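Local coordinates for protein exosome complex component Rrp42 (Pyrococcus abyssi, PDB 2PO1) that probably serves as a non-catalytic subunit of the RNA-degrading archaeal exosome, helping to structure the active site of its partner Rrp41, at residues C[82-86]-C[114-118]. Residues are numbered along the deposited sequence; the frame is centred on the assembly and turned at random.
Sequences VMTTN and DRGIR. With nucleotides of chain A.
Met-83 meets the end of helix 104-118 with the sulfur end of its side chain: SD rests on Ile-117 CG2 (3.7 Å), and the bend at chi3 (99°) turns CE aside to Asp-114 OD1 (3.3 Å). Its carbonyl oxygen takes a 2.7 Å hydrogen bond from Arg-118 NH2, which lies above the carbonyl plane although the oxygen stays in the guanidinium plane. Asp-114, one turn earlier, fixes the rotation of that guanidinium through a side-on salt bridge in which NE reaches OD2 at 2.6 Å and NH2 uses the syn lone pair of OD1, a textbook case of a carboxylate orienting an arginine. Thr-84 faces the other way, its OG1 beside the ribose of A7 of chain A. Thr-85 OG1 then donates to Asp-114 OD1 (2.8 Å) from the anti side, and a water links the same oxygen to Thr-85 N and the A7 O2'. With an alanine in place of this aspartate, Thr-85 OG1 would probably lose its acceptor and the arginine its carboxylate mate. In this RNase PH fold, strand 82-89 is the mixed sheet's outermost within this chain, hydrogen-bonded parallel to strand 135-147, while helix 104-118 packs through Ile-117 against helix 152-166.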
loop_
_atom_site.group_PDB
_atom_site.type_symbol
_atom_site.label_atom_id
_atom_site.label_comp_id
_atom_site.label_asym_id
_atom_site.label_seq_id
_atom_site.Cartn_x
_atom_site.Cartn_y
_atom_site.Cartn_z
ATOM N N VAL C 82 -22.312 14.259 2.186
ATOM C CA VAL C 82 -21.171 13.489 2.638
ATOM C C VAL C 82 -20.181 14.415 3.295
ATOM O O VAL C 82 -19.878 15.540 2.803
ATOM C CB VAL C 82 -20.508 12.600 1.483
ATOM C CG1 VAL C 82 -19.153 12.015 1.941
ATOM C CG2 VAL C 82 -21.419 11.491 1.063
ATOM N N MET C 83 -19.669 13.963 4.435
ATOM C CA MET C 83 -18.582 14.693 5.020
ATOM C C MET C 83 -17.483 13.728 5.394
ATOM O O MET C 83 -17.698 12.642 6.012
ATOM C CB MET C 83 -19.084 15.464 6.253
ATOM C CG MET C 83 -18.027 16.343 6.907
ATOM S SD MET C 83 -18.695 16.879 8.515
ATOM C CE MET C 83 -17.898 15.739 9.642
ATOM N N THR C 84 -16.269 14.144 5.102
ATOM C CA THR C 84 -15.141 13.335 5.410
ATOM C C THR C 84 -13.984 14.190 5.906
ATOM O O THR C 84 -13.744 15.292 5.402
ATOM C CB THR C 84 -14.777 12.444 4.156
ATOM O OG1 THR C 84 -13.717 11.585 4.515
ATOM C CG2 THR C 84 -14.338 13.287 3.014
ATOM N N THR C 85 -13.311 13.698 6.952
ATOM C CA THR C 85 -12.291 14.438 7.652
ATOM C C THR C 85 -11.015 13.696 7.585
ATOM O O THR C 85 -10.970 12.468 7.844
ATOM C CB THR C 85 -12.753 14.610 9.117
ATOM O OG1 THR C 85 -14.073 15.137 9.087
ATOM C CG2 THR C 85 -11.862 15.556 9.885
ATOM N N ASN C 86 -9.986 14.392 7.105
ATOM C CA ASN C 86 -8.658 13.832 7.039
ATOM C C ASN C 86 -7.709 14.771 7.661
ATOM O O ASN C 86 -7.776 15.989 7.430
ATOM C CB ASN C 86 -8.193 13.527 5.598
ATOM C CG ASN C 86 -6.900 12.765 5.570
ATOM O OD1 ASN C 86 -5.854 13.271 5.094
ATOM N ND2 ASN C 86 -6.945 11.517 6.012
ATOM N N ASP C 114 -14.141 14.807 13.531
ATOM C CA ASP C 114 -15.252 14.514 12.675
ATOM C C ASP C 114 -16.465 14.268 13.548
ATOM O O ASP C 114 -17.559 14.740 13.243
ATOM C CB ASP C 114 -14.939 13.245 11.913
ATOM C CG ASP C 114 -16.028 12.866 10.959
ATOM O OD1 ASP C 114 -15.873 13.130 9.746
ATOM O OD2 ASP C 114 -16.998 12.248 11.441
ATOM N N ARG C 115 -16.265 13.500 14.611
ATOM C CA ARG C 115 -17.375 13.116 15.452
ATOM C C ARG C 115 -17.990 14.333 16.040
ATOM O O ARG C 115 -19.217 14.431 16.071
ATOM C CB ARG C 115 -16.960 12.156 16.540
ATOM C CG ARG C 115 -16.735 10.821 15.910
ATOM C CD ARG C 115 -16.845 9.759 16.952
ATOM N NE ARG C 115 -15.840 9.896 17.980
ATOM C CZ ARG C 115 -14.662 9.277 17.955
ATOM N NH1 ARG C 115 -13.839 9.447 18.960
ATOM N NH2 ARG C 115 -14.308 8.490 16.934
ATOM N N GLY C 116 -17.144 15.275 16.449
ATOM C CA GLY C 116 -17.634 16.520 17.107
ATOM C C GLY C 116 -18.590 17.248 16.191
ATOM O O GLY C 116 -19.567 17.829 16.633
ATOM N N ILE C 117 -18.296 17.223 14.898
ATOM C CA ILE C 117 -19.081 17.942 13.903
ATOM C C ILE C 117 -20.220 17.052 13.512
ATOM O O ILE C 117 -21.350 17.445 13.583
ATOM C CB ILE C 117 -18.196 18.394 12.694
ATOM C CG1 ILE C 117 -17.154 19.388 13.213
ATOM C CG2 ILE C 117 -19.059 18.981 11.568
ATOM C CD1 ILE C 117 -15.887 19.546 12.338
ATOM N N ARG C 118 -19.933 15.812 13.112
ATOM C CA ARG C 118 -20.961 14.937 12.691
ATOM C C ARG C 118 -22.053 14.807 13.747
ATOM O O ARG C 118 -23.232 14.893 13.444
ATOM C CB ARG C 118 -20.366 13.545 12.391
ATOM C CG ARG C 118 -21.317 12.624 11.711
ATOM C CD ARG C 118 -20.573 11.339 11.381
ATOM N NE ARG C 118 -19.421 11.694 10.538
ATOM C CZ ARG C 118 -19.500 11.896 9.225
ATOM N NH1 ARG C 118 -20.636 11.735 8.570
ATOM N NH2 ARG C 118 -18.435 12.278 8.573
ATOM P P A A 7 -12.849 6.072 3.001
ATOM O OP1 A A 7 -11.358 6.108 3.022
ATOM O OP2 A A 7 -13.566 4.922 2.378
ATOM O "O5'" A A 7 -13.258 6.306 4.552
ATOM C "C5'" A A 7 -13.073 7.638 5.131
ATOM C "C4'" A A 7 -14.339 8.341 5.641
ATOM O "O4'" A A 7 -15.415 8.465 4.657
ATOM C "C3'" A A 7 -15.024 7.657 6.832
ATOM O "O3'" A A 7 -14.304 7.912 8.013
ATOM C "C2'" A A 7 -16.369 8.387 6.824
ATOM O "O2'" A A 7 -16.300 9.722 7.286
ATOM C "C1'" A A 7 -16.675 8.349 5.327
ATOM N N9 A A 7 -17.429 7.136 4.937
ATOM C C8 A A 7 -16.981 6.068 4.196
ATOM N N7 A A 7 -17.874 5.129 4.003
ATOM C C5 A A 7 -19.001 5.595 4.667
ATOM C C6 A A 7 -20.306 5.068 4.826
ATOM N N6 A A 7 -20.688 3.900 4.310
ATOM N N1 A A 7 -21.206 5.781 5.545
ATOM C C2 A A 7 -20.825 6.966 6.060
ATOM N N3 A A 7 -19.633 7.577 5.971
ATOM C C4 A A 7 -18.748 6.831 5.256
HETATM O O HOH W 1 -20.452 11.366 5.532
HETATM O O HOH W 2 -14.482 11.405 8.265
#